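Local coordinates for protein (glyceraldehyde 3-phosphate dehydrogenase) (Sulfolobus solfataricus, PDB 1B7G), which catalyses the phosphorylating oxidation of D-glyceraldehyde 3-phosphate in archaeal glycolysis, using NAD or, by marked preference, NADP as cofactor, at residues A[21-24]-A[25-28]; A[58-62]-A[63-67]; A[92-95]-A[96-100]; A[139-142]-A[143-147]. The protein carries 1 engineered substitution. All blocks are in the same frame, centred on the assembly; numbering follows the deposited sequence.

Contact 1: residues A[21-24]-A[25-28]; sequences IKQP and DMKL
From Ile21 to Leu28 the chain doubles back at Pro24 and Asp25, so that the two arms run nearly antiparallel, 165° between their end-to-end directions, with CA of Ile21 5.9 Å from CA of Leu28. A water lies between the arms, 2.6 Å from both Ile21 O and Met26 O, and can link them where no direct hydrogen bond does. At the far end of the turn CD1 of Ile21 meets CD2 of Leu28 at 3.9 Å, the two aliphatic chains slanting across one another. Nearer the bend Gln23 and Met26 lie side by side, with Gln23 CG 3.9 Å from Met26 SD. A bend at chi2 (-40°) then turns the amide of Gln23 away from Met26: its OE1 is hydrogen-bonded to Arg313, its NE2 to Ala19 O and Ser331 OG. Asp25 OD1 lies 3.7 Å from Gln23 CB and forms a salt bridge with Arg313, so one guanidinium group holds both side chains. The turn links helix 11-21 to strand 26-32 of the Rossmann-type sheet; Met26 packs on Val2 and Val4 of strand 2-7 and on Ile309 and Ile312 of helix 304-315, while Pro24 rests against Ile327 of helix 321-331.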
loop_
_atom_site.group_PDB
_atom_site.type_symbol
_atom_site.label_atom_id
_atom_site.label_comp_id
_atom_site.label_asym_id
_atom_site.label_seq_id
_atom_site.Cartn_x
_atom_site.Cartn_y
_atom_site.Cartn_z
ATOM N N ILE A 21 14.171 -5.509 14.552
ATOM C CA ILE A 21 14.429 -4.185 15.069
ATOM C C ILE A 21 13.429 -3.825 16.145
ATOM O O ILE A 21 13.831 -3.269 17.187
ATOM C CB ILE A 21 14.447 -3.097 13.972
ATOM C CG1 ILE A 21 15.564 -3.400 12.996
ATOM C CG2 ILE A 21 14.645 -1.721 14.614
ATOM C CD1 ILE A 21 15.708 -2.500 11.789
ATOM N N LYS A 22 12.173 -4.218 16.016
ATOM C CA LYS A 22 11.179 -3.901 17.023
ATOM C C LYS A 22 11.211 -4.803 18.244
ATOM O O LYS A 22 10.467 -4.516 19.193
ATOM C CB LYS A 22 9.768 -3.907 16.410
ATOM C CG LYS A 22 9.635 -2.866 15.301
ATOM C CD LYS A 22 8.192 -2.876 14.788
ATOM C CE LYS A 22 7.961 -1.722 13.817
ATOM N NZ LYS A 22 6.527 -1.670 13.434
ATOM N N GLN A 23 11.991 -5.865 18.284
ATOM C CA GLN A 23 11.957 -6.746 19.462
ATOM C C GLN A 23 12.864 -6.158 20.560
ATOM O O GLN A 23 13.958 -5.696 20.229
ATOM C CB GLN A 23 12.446 -8.128 19.078
ATOM C CG GLN A 23 11.533 -8.919 18.134
ATOM C CD GLN A 23 10.070 -8.780 18.408
ATOM O OE1 GLN A 23 9.525 -9.292 19.395
ATOM N NE2 GLN A 23 9.366 -8.012 17.549
ATOM N N PRO A 24 12.458 -6.236 21.807
ATOM C CA PRO A 24 13.278 -5.745 22.920
ATOM C C PRO A 24 14.488 -6.608 23.199
ATOM O O PRO A 24 15.473 -6.124 23.795
ATOM C CB PRO A 24 12.331 -5.771 24.114
ATOM C CG PRO A 24 11.342 -6.833 23.768
ATOM C CD PRO A 24 11.156 -6.740 22.267
ATOM N N ASP A 25 14.461 -7.884 22.828
ATOM C CA ASP A 25 15.538 -8.811 23.165
ATOM C C ASP A 25 16.358 -9.253 22.004
ATOM O O ASP A 25 17.110 -10.253 22.033
ATOM C CB ASP A 25 14.939 -10.054 23.884
ATOM C CG ASP A 25 13.895 -10.763 23.007
ATOM O OD1 ASP A 25 13.298 -10.135 22.114
ATOM O OD2 ASP A 25 13.655 -11.955 23.236
ATOM N N MET A 26 16.216 -8.555 20.863
ATOM C CA MET A 26 17.003 -8.916 19.705
ATOM C C MET A 26 17.671 -7.682 19.101
ATOM O O MET A 26 17.113 -6.590 19.178
ATOM C CB MET A 26 16.042 -9.512 18.632
ATOM C CG MET A 26 15.302 -10.743 19.095
ATOM S SD MET A 26 14.411 -11.569 17.717
ATOM C CE MET A 26 13.489 -12.774 18.627
ATOM N N LYS A 27 18.739 -7.891 18.367
ATOM C CA LYS A 27 19.311 -6.774 17.609
ATOM C C LYS A 27 19.628 -7.289 16.205
ATOM O O LYS A 27 20.188 -8.371 16.048
ATOM C CB LYS A 27 20.505 -6.126 18.282
ATOM C CG LYS A 27 21.901 -6.569 17.966
ATOM C CD LYS A 27 22.883 -6.092 19.039
ATOM C CE LYS A 27 24.327 -6.158 18.577
ATOM N NZ LYS A 27 25.289 -5.984 19.705
ATOM N N LEU A 28 19.262 -6.481 15.211
ATOM C CA LEU A 28 19.560 -6.833 13.832
ATOM C C LEU A 28 21.042 -6.601 13.538
ATOM O O LEU A 28 21.478 -5.455 13.479
ATOM C CB LEU A 28 18.720 -6.006 12.863
ATOM C CG LEU A 28 19.010 -6.239 11.368
ATOM C CD1 LEU A 28 18.598 -7.632 10.913
ATOM C CD2 LEU A 28 18.254 -5.189 10.546
HETATM O O HOH W 1 15.716 -4.479 18.492
#

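Contact 2: residues A[58-62]-A[63-67]; sequences KKFEE and SGIPV
Phe60 O is the meeting point of this helix end: it takes the N-H of Ser63 at 3.1 Å, the donor lying well above the carbonyl plane, and also the hydroxyl of Ser63. The modelled separation of 2.4 Å between Ser63 OG and Phe60 O is very short, so its exact length is doubtful. The same OG accepts the N-H of Ile65 at 3.2 Å, which makes an ST turn; with chi1 at 62° the hydroxyl stands between its own N and carbonyl carbon and can serve both neighbours. Next to this, Val67 CG2 comes 3.5 Å from Phe60 CD1 and 3.6 Å from Glu61 CG. Ile65 CB reaches Phe60 CE1 at 3.8 Å. The chain here leaves helix 57-61 through a type I beta turn from Glu61 to Gly64, closed by Gly64 N on Glu61 O at 3.0 Å. Gly64 has a positive phi of 91°, at which a CB would press on the carbonyl oxygen of Ser63. This turn brings Ile65 and Val67 back beside the Phe60 ring. Beyond them, the ring packs on Ala40 of helix 38-45, Ile50 of strand 50-51 and the loop residues Pro36 and Val52. Lys252 of the second subunit is hydrogen-bonded to Ser63 O, and Tyr253 of that subunit packs on Ile65.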
loop_
_atom_site.group_PDB
_atom_site.type_symbol
_atom_site.label_atom_id
_atom_site.label_comp_id
_atom_site.label_asym_id
_atom_site.label_seq_id
_atom_site.Cartn_x
_atom_site.Cartn_y
_atom_site.Cartn_z
ATOM N N LYS A 58 31.913 -7.096 -5.926
ATOM C CA LYS A 58 32.298 -6.011 -6.835
ATOM C C LYS A 58 31.145 -5.466 -7.653
ATOM O O LYS A 58 30.965 -4.235 -7.704
ATOM C CB LYS A 58 33.497 -6.377 -7.696
ATOM C CG LYS A 58 33.642 -7.835 -8.066
ATOM C CD LYS A 58 35.054 -8.181 -8.525
ATOM C CE LYS A 58 35.120 -9.618 -9.027
ATOM N NZ LYS A 58 36.436 -10.256 -8.765
ATOM N N LYS A 59 30.284 -6.306 -8.224
ATOM C CA LYS A 59 29.149 -5.772 -8.999
ATOM C C LYS A 59 28.226 -4.985 -8.085
ATOM O O LYS A 59 27.771 -3.892 -8.409
ATOM C CB LYS A 59 28.394 -6.863 -9.738
ATOM C CG LYS A 59 27.279 -6.370 -10.650
ATOM C CD LYS A 59 27.840 -5.737 -11.913
ATOM C CE LYS A 59 26.772 -5.571 -12.978
ATOM N NZ LYS A 59 27.343 -5.598 -14.358
ATOM N N PHE A 60 28.001 -5.517 -6.875
ATOM C CA PHE A 60 27.181 -4.799 -5.902
ATOM C C PHE A 60 27.779 -3.430 -5.609
ATOM O O PHE A 60 27.091 -2.406 -5.588
ATOM C CB PHE A 60 27.038 -5.614 -4.618
ATOM C CG PHE A 60 25.945 -5.113 -3.714
ATOM C CD1 PHE A 60 26.170 -4.059 -2.854
ATOM C CD2 PHE A 60 24.686 -5.710 -3.726
ATOM C CE1 PHE A 60 25.175 -3.596 -2.015
ATOM C CE2 PHE A 60 23.696 -5.251 -2.887
ATOM C CZ PHE A 60 23.923 -4.192 -2.028
ATOM N N GLU A 61 29.103 -3.399 -5.438
ATOM C CA GLU A 61 29.798 -2.164 -5.101
ATOM C C GLU A 61 29.835 -1.142 -6.214
ATOM O O GLU A 61 29.910 0.069 -5.935
ATOM C CB GLU A 61 31.186 -2.481 -4.540
ATOM C CG GLU A 61 31.110 -3.133 -3.161
ATOM C CD GLU A 61 32.462 -3.220 -2.476
ATOM O OE1 GLU A 61 33.472 -3.346 -3.199
ATOM O OE2 GLU A 61 32.500 -3.172 -1.223
ATOM N N GLU A 62 29.544 -1.535 -7.460
ATOM C CA GLU A 62 29.416 -0.563 -8.540
ATOM C C GLU A 62 28.299 0.436 -8.232
ATOM O O GLU A 62 28.258 1.516 -8.819
ATOM C CB GLU A 62 29.144 -1.236 -9.885
ATOM C CG GLU A 62 30.280 -2.021 -10.495
ATOM C CD GLU A 62 29.945 -2.776 -11.763
ATOM O OE1 GLU A 62 28.926 -2.473 -12.426
ATOM O OE2 GLU A 62 30.707 -3.709 -12.131
ATOM N N SER A 63 27.332 0.077 -7.389
ATOM C CA SER A 63 26.206 0.924 -7.060
ATOM C C SER A 63 26.538 2.052 -6.097
ATOM O O SER A 63 25.754 2.981 -5.882
ATOM C CB SER A 63 25.092 0.052 -6.423
ATOM O OG SER A 63 25.559 -0.534 -5.213
ATOM N N GLY A 64 27.645 1.915 -5.365
ATOM C CA GLY A 64 27.998 2.923 -4.376
ATOM C C GLY A 64 27.411 2.567 -3.020
ATOM O O GLY A 64 27.604 3.316 -2.056
ATOM N N ILE A 65 26.691 1.442 -2.935
ATOM C CA ILE A 65 26.168 1.057 -1.608
ATOM C C ILE A 65 27.266 0.250 -0.943
ATOM O O ILE A 65 27.780 -0.701 -1.532
ATOM C CB ILE A 65 24.879 0.228 -1.748
ATOM C CG1 ILE A 65 23.810 1.043 -2.496
ATOM C CG2 ILE A 65 24.343 -0.200 -0.388
ATOM C CD1 ILE A 65 22.589 0.220 -2.883
ATOM N N PRO A 66 27.702 0.650 0.244
ATOM C CA PRO A 66 28.758 -0.066 0.925
ATOM C C PRO A 66 28.304 -1.466 1.346
ATOM O O PRO A 66 27.156 -1.621 1.730
ATOM C CB PRO A 66 29.050 0.794 2.148
ATOM C CG PRO A 66 27.813 1.596 2.369
ATOM C CD PRO A 66 27.169 1.787 1.017
ATOM N N VAL A 67 29.217 -2.406 1.379
ATOM C CA VAL A 67 29.094 -3.777 1.757
ATOM C C VAL A 67 29.872 -4.090 3.037
ATOM O O VAL A 67 31.109 -4.065 3.046
ATOM C CB VAL A 67 29.669 -4.676 0.641
ATOM C CG1 VAL A 67 29.682 -6.142 1.061
ATOM C CG2 VAL A 67 28.915 -4.508 -0.657
#

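Contact 3: residues A[92-95]-A[96-100]; sequences QYKP and IYLQL
Tyr93 and Ile96, with Pro95 between them, bury the most surface in this turn of helix 89-99. CD1 of Ile96 lies 4.0 Å from CD1 of the Tyr93 ring, the two side chains meeting at a slant. Pro95 brings no N-H to the preceding turn, and the helix is kinked there, though Pro95 O accepts the N-H of Gln99 at 3.0 Å. Tyr93 O receives the N-H of Tyr97, also 3.0 Å away and nearly straight on to the carbonyl, and a weak bond from Ile96 N. That oxygen also stands over one face of the Tyr97 ring. Tyr97 CG, beside its own backbone N (chi1 -50°), carries the ring back along the helix to Tyr93. The two rings are almost parallel, planes 17° apart, but slid so far that they barely overlap; the nearest approach of the side chains is Tyr93 CB to Tyr97 OH, 3.4 Å. The Tyr97 hydroxyl is hydrogen-bonded to Asp83 and Asn7. With an alanine at Tyr97, Asp83 and Asn7 would probably lose this shared partner and a gap would open beside Tyr93 CB. Helix 89-99 is the crossover between strands 80-83 and 103-106, a beta-alpha-beta unit of the Rossmann fold.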
loop_
_atom_site.group_PDB
_atom_site.type_symbol
_atom_site.label_atom_id
_atom_site.label_comp_id
_atom_site.label_asym_id
_atom_site.label_seq_id
_atom_site.Cartn_x
_atom_site.Cartn_y
_atom_site.Cartn_z
ATOM N N GLN A 92 21.008 -24.655 0.082
ATOM C CA GLN A 92 22.369 -24.347 -0.344
ATOM C C GLN A 92 23.123 -23.708 0.811
ATOM O O GLN A 92 24.295 -24.011 0.975
ATOM C CB GLN A 92 22.350 -23.432 -1.560
ATOM C CG GLN A 92 21.737 -24.116 -2.792
ATOM C CD GLN A 92 21.742 -23.196 -3.995
ATOM O OE1 GLN A 92 22.513 -22.236 -4.069
ATOM N NE2 GLN A 92 20.879 -23.484 -4.965
ATOM N N TYR A 93 22.450 -22.915 1.662
ATOM C CA TYR A 93 23.115 -22.349 2.822
ATOM C C TYR A 93 23.136 -23.289 4.022
ATOM O O TYR A 93 24.007 -23.142 4.892
ATOM C CB TYR A 93 22.526 -21.002 3.231
ATOM C CG TYR A 93 23.051 -19.858 2.404
ATOM C CD1 TYR A 93 24.283 -19.278 2.718
ATOM C CD2 TYR A 93 22.332 -19.351 1.338
ATOM C CE1 TYR A 93 24.783 -18.236 1.958
ATOM C CE2 TYR A 93 22.822 -18.313 0.574
ATOM C CZ TYR A 93 24.052 -17.759 0.896
ATOM O OH TYR A 93 24.525 -16.714 0.151
ATOM N N LYS A 94 22.281 -24.323 4.065
ATOM C CA LYS A 94 22.290 -25.213 5.228
ATOM C C LYS A 94 23.658 -25.728 5.634
ATOM O O LYS A 94 24.071 -25.598 6.797
ATOM C CB LYS A 94 21.215 -26.290 5.072
ATOM C CG LYS A 94 21.198 -27.335 6.173
ATOM C CD LYS A 94 20.923 -26.716 7.528
ATOM C CE LYS A 94 21.004 -27.766 8.633
ATOM N NZ LYS A 94 20.154 -28.943 8.385
ATOM N N PRO A 95 24.468 -26.297 4.769
ATOM C CA PRO A 95 25.809 -26.754 5.113
ATOM C C PRO A 95 26.707 -25.633 5.626
ATOM O O PRO A 95 27.516 -25.858 6.541
ATOM C CB PRO A 95 26.347 -27.362 3.833
ATOM C CG PRO A 95 25.485 -26.853 2.731
ATOM C CD PRO A 95 24.135 -26.583 3.342
ATOM N N ILE A 96 26.597 -24.420 5.105
ATOM C CA ILE A 96 27.385 -23.284 5.607
ATOM C C ILE A 96 27.034 -22.919 7.031
ATOM O O ILE A 96 27.901 -22.821 7.921
ATOM C CB ILE A 96 27.245 -22.100 4.636
ATOM C CG1 ILE A 96 27.828 -22.514 3.279
ATOM C CG2 ILE A 96 27.947 -20.859 5.152
ATOM C CD1 ILE A 96 27.378 -21.718 2.095
ATOM N N TYR A 97 25.741 -22.834 7.377
ATOM C CA TYR A 97 25.369 -22.583 8.772
ATOM C C TYR A 97 25.877 -23.698 9.695
ATOM O O TYR A 97 26.218 -23.473 10.859
ATOM C CB TYR A 97 23.871 -22.420 8.947
ATOM C CG TYR A 97 23.160 -21.461 8.025
ATOM C CD1 TYR A 97 23.707 -20.249 7.644
ATOM C CD2 TYR A 97 21.886 -21.784 7.554
ATOM C CE1 TYR A 97 23.032 -19.372 6.813
ATOM C CE2 TYR A 97 21.191 -20.905 6.733
ATOM C CZ TYR A 97 21.761 -19.710 6.357
ATOM O OH TYR A 97 21.101 -18.857 5.510
ATOM N N LEU A 98 25.883 -24.946 9.221
ATOM C CA LEU A 98 26.348 -26.044 10.059
ATOM C C LEU A 98 27.852 -25.954 10.345
ATOM O O LEU A 98 28.303 -26.237 11.469
ATOM C CB LEU A 98 26.097 -27.397 9.386
ATOM C CG LEU A 98 24.704 -27.987 9.591
ATOM C CD1 LEU A 98 24.452 -29.076 8.554
ATOM C CD2 LEU A 98 24.549 -28.482 11.012
ATOM N N GLN A 99 28.602 -25.654 9.298
ATOM C CA GLN A 99 30.066 -25.586 9.413
ATOM C C GLN A 99 30.486 -24.362 10.218
ATOM O O GLN A 99 31.458 -24.387 10.975
ATOM C CB GLN A 99 30.735 -25.584 8.039
ATOM C CG GLN A 99 30.628 -24.260 7.307
ATOM C CD GLN A 99 31.693 -24.075 6.247
ATOM O OE1 GLN A 99 31.513 -24.486 5.094
ATOM N NE2 GLN A 99 32.804 -23.447 6.631
ATOM N N LEU A 100 29.682 -23.306 10.129
ATOM C CA LEU A 100 29.916 -22.089 10.889
ATOM C C LEU A 100 29.165 -22.131 12.208
ATOM O O LEU A 100 29.140 -21.161 12.958
ATOM C CB LEU A 100 29.599 -20.845 10.079
ATOM C CG LEU A 100 30.391 -20.667 8.775
ATOM C CD1 LEU A 100 29.880 -19.476 7.991
ATOM C CD2 LEU A 100 31.874 -20.499 9.117
#

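Contact 4: residues A[139-142]-A[143-147]; sequences CNTT and ALLRT. With SO4 (sulfate ion), chain C.
Cys139 O accepts the N-H of Ala143 at 3.2 Å, opening the i to i+4 bonding of helix 139-152, whose first turn is an anion site bearing the probable nucleophile, Cys139. The carbonyls of Asn140, Thr141 and Thr142 accept in the same way from the N-H groups of Leu144, Leu145 and Arg146. At the helix start Asn140 N donates to sulfate O3 at 2.8 Å and Asn140 ND2 to O2 at 2.9 Å, the latter nearly straight at 168°; Ser138, Arg166 and His193 complete the grip on an ion in an inorganic phosphate site, and the helix start probably favours its charge. Asn140 OD1 is bonded to His221 NE2. A leucine in place of Asn140 would probably leave sulfate O2 without this donor and His221 NE2 without this acceptor. Ser138 OG also pairs with Thr141 OG1, and Ser138 O with Thr142 OG1. The buried Arg146, its chain extended from CG to NE, lays the guanidinium beside Thr142, whose CG2 sits over one face; a salt bridge to Glu307 and bonds to Pro276 O and Arg245 O hold it. Ala143 O is gripped twice, Thr147 N at 3.2 Å and Thr147 OG1 at 2.9 Å reaching it from opposite faces of its plane.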
loop_
_atom_site.group_PDB
_atom_site.type_symbol
_atom_site.label_atom_id
_atom_site.label_comp_id
_atom_site.label_asym_id
_atom_site.label_seq_id
_atom_site.Cartn_x
_atom_site.Cartn_y
_atom_site.Cartn_z
ATOM N N CYS A 139 3.318 -19.544 3.761
ATOM C CA CYS A 139 2.254 -18.626 4.103
ATOM C C CYS A 139 0.873 -19.302 4.183
ATOM O O CYS A 139 0.104 -19.056 5.095
ATOM C CB CYS A 139 2.183 -17.533 2.977
ATOM S SG CYS A 139 3.802 -16.701 2.751
ATOM N N ASN A 140 0.525 -20.124 3.169
ATOM C CA ASN A 140 -0.823 -20.727 3.233
ATOM C C ASN A 140 -0.831 -21.897 4.198
ATOM O O ASN A 140 -1.858 -22.146 4.821
ATOM C CB ASN A 140 -1.274 -21.135 1.811
ATOM C CG ASN A 140 -1.714 -19.892 1.039
ATOM O OD1 ASN A 140 -2.462 -19.070 1.566
ATOM N ND2 ASN A 140 -1.270 -19.739 -0.187
ATOM N N THR A 141 0.335 -22.548 4.420
ATOM C CA THR A 141 0.336 -23.643 5.401
ATOM C C THR A 141 0.115 -23.046 6.790
ATOM O O THR A 141 -0.586 -23.574 7.652
ATOM C CB THR A 141 1.657 -24.416 5.373
ATOM O OG1 THR A 141 1.953 -24.835 4.031
ATOM C CG2 THR A 141 1.562 -25.665 6.258
ATOM N N THR A 142 0.791 -21.895 7.019
ATOM C CA THR A 142 0.616 -21.195 8.299
ATOM C C THR A 142 -0.822 -20.854 8.578
ATOM O O THR A 142 -1.309 -20.990 9.707
ATOM C CB THR A 142 1.474 -19.925 8.358
ATOM O OG1 THR A 142 2.871 -20.251 8.258
ATOM C CG2 THR A 142 1.268 -19.166 9.668
ATOM N N ALA A 143 -1.546 -20.313 7.561
ATOM C CA ALA A 143 -2.917 -19.891 7.796
ATOM C C ALA A 143 -3.793 -21.115 8.118
ATOM O O ALA A 143 -4.615 -21.029 9.010
ATOM C CB ALA A 143 -3.447 -19.134 6.568
ATOM N N LEU A 144 -3.513 -22.236 7.469
ATOM C CA LEU A 144 -4.294 -23.465 7.767
ATOM C C LEU A 144 -4.009 -23.955 9.207
ATOM O O LEU A 144 -4.918 -24.315 9.933
ATOM C CB LEU A 144 -3.911 -24.524 6.756
ATOM C CG LEU A 144 -4.541 -24.531 5.345
ATOM C CD1 LEU A 144 -3.641 -25.330 4.423
ATOM C CD2 LEU A 144 -5.939 -25.144 5.384
ATOM N N LEU A 145 -2.742 -23.959 9.637
ATOM C CA LEU A 145 -2.380 -24.369 10.986
ATOM C C LEU A 145 -2.950 -23.480 12.073
ATOM O O LEU A 145 -3.500 -24.019 13.045
ATOM C CB LEU A 145 -0.849 -24.466 11.149
ATOM C CG LEU A 145 -0.279 -25.662 10.361
ATOM C CD1 LEU A 145 1.231 -25.564 10.257
ATOM C CD2 LEU A 145 -0.778 -26.947 11.022
ATOM N N ARG A 146 -2.930 -22.159 11.911
ATOM C CA ARG A 146 -3.505 -21.291 12.922
ATOM C C ARG A 146 -5.007 -21.593 13.065
ATOM O O ARG A 146 -5.521 -21.517 14.160
ATOM C CB ARG A 146 -3.355 -19.804 12.654
ATOM C CG ARG A 146 -1.867 -19.364 12.539
ATOM C CD ARG A 146 -1.944 -17.808 12.513
ATOM N NE ARG A 146 -0.584 -17.268 12.385
ATOM C CZ ARG A 146 -0.328 -16.100 11.784
ATOM N NH1 ARG A 146 -1.328 -15.336 11.339
ATOM N NH2 ARG A 146 0.936 -15.720 11.699
ATOM N N THR A 147 -5.678 -21.762 11.914
ATOM C CA THR A 147 -7.122 -22.023 11.972
ATOM C C THR A 147 -7.387 -23.398 12.593
ATOM O O THR A 147 -8.203 -23.444 13.501
ATOM C CB THR A 147 -7.721 -21.950 10.537
ATOM O OG1 THR A 147 -7.339 -20.682 9.971
ATOM C CG2 THR A 147 -9.208 -22.145 10.564
HETATM S S SO4 C . 2.113 -21.353 -0.415
HETATM O O1 SO4 C . 3.078 -20.859 -1.390
HETATM O O2 SO4 C . 0.732 -21.539 -1.126
HETATM O O3 SO4 C . 1.825 -20.508 0.741
HETATM O O4 SO4 C . 2.624 -22.666 0.018
#

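The four contacts follow one another along the chain without touching. Contacts 1, 2 and 3 share the N-terminal nucleotide-binding region, their centres 24 to 27 Å from each other: contact 1 leads into strand 26-32, contact 2 lies by strand 50-51, outermost of the sheet within this chain, and contact 3 lies on the crossover between strands 80-83 and 103-106, all around one parallel sheet. Contact 4 begins helix 139-152, just after strand 133-136 of that sheet, and packs against strands 219-227 and 291-298 of the mixed sheet. Its centre is 39 Å from contact 2. The first three lie away from the known sites, whereas contact 4 holds the probable nucleophile and part of the anion site.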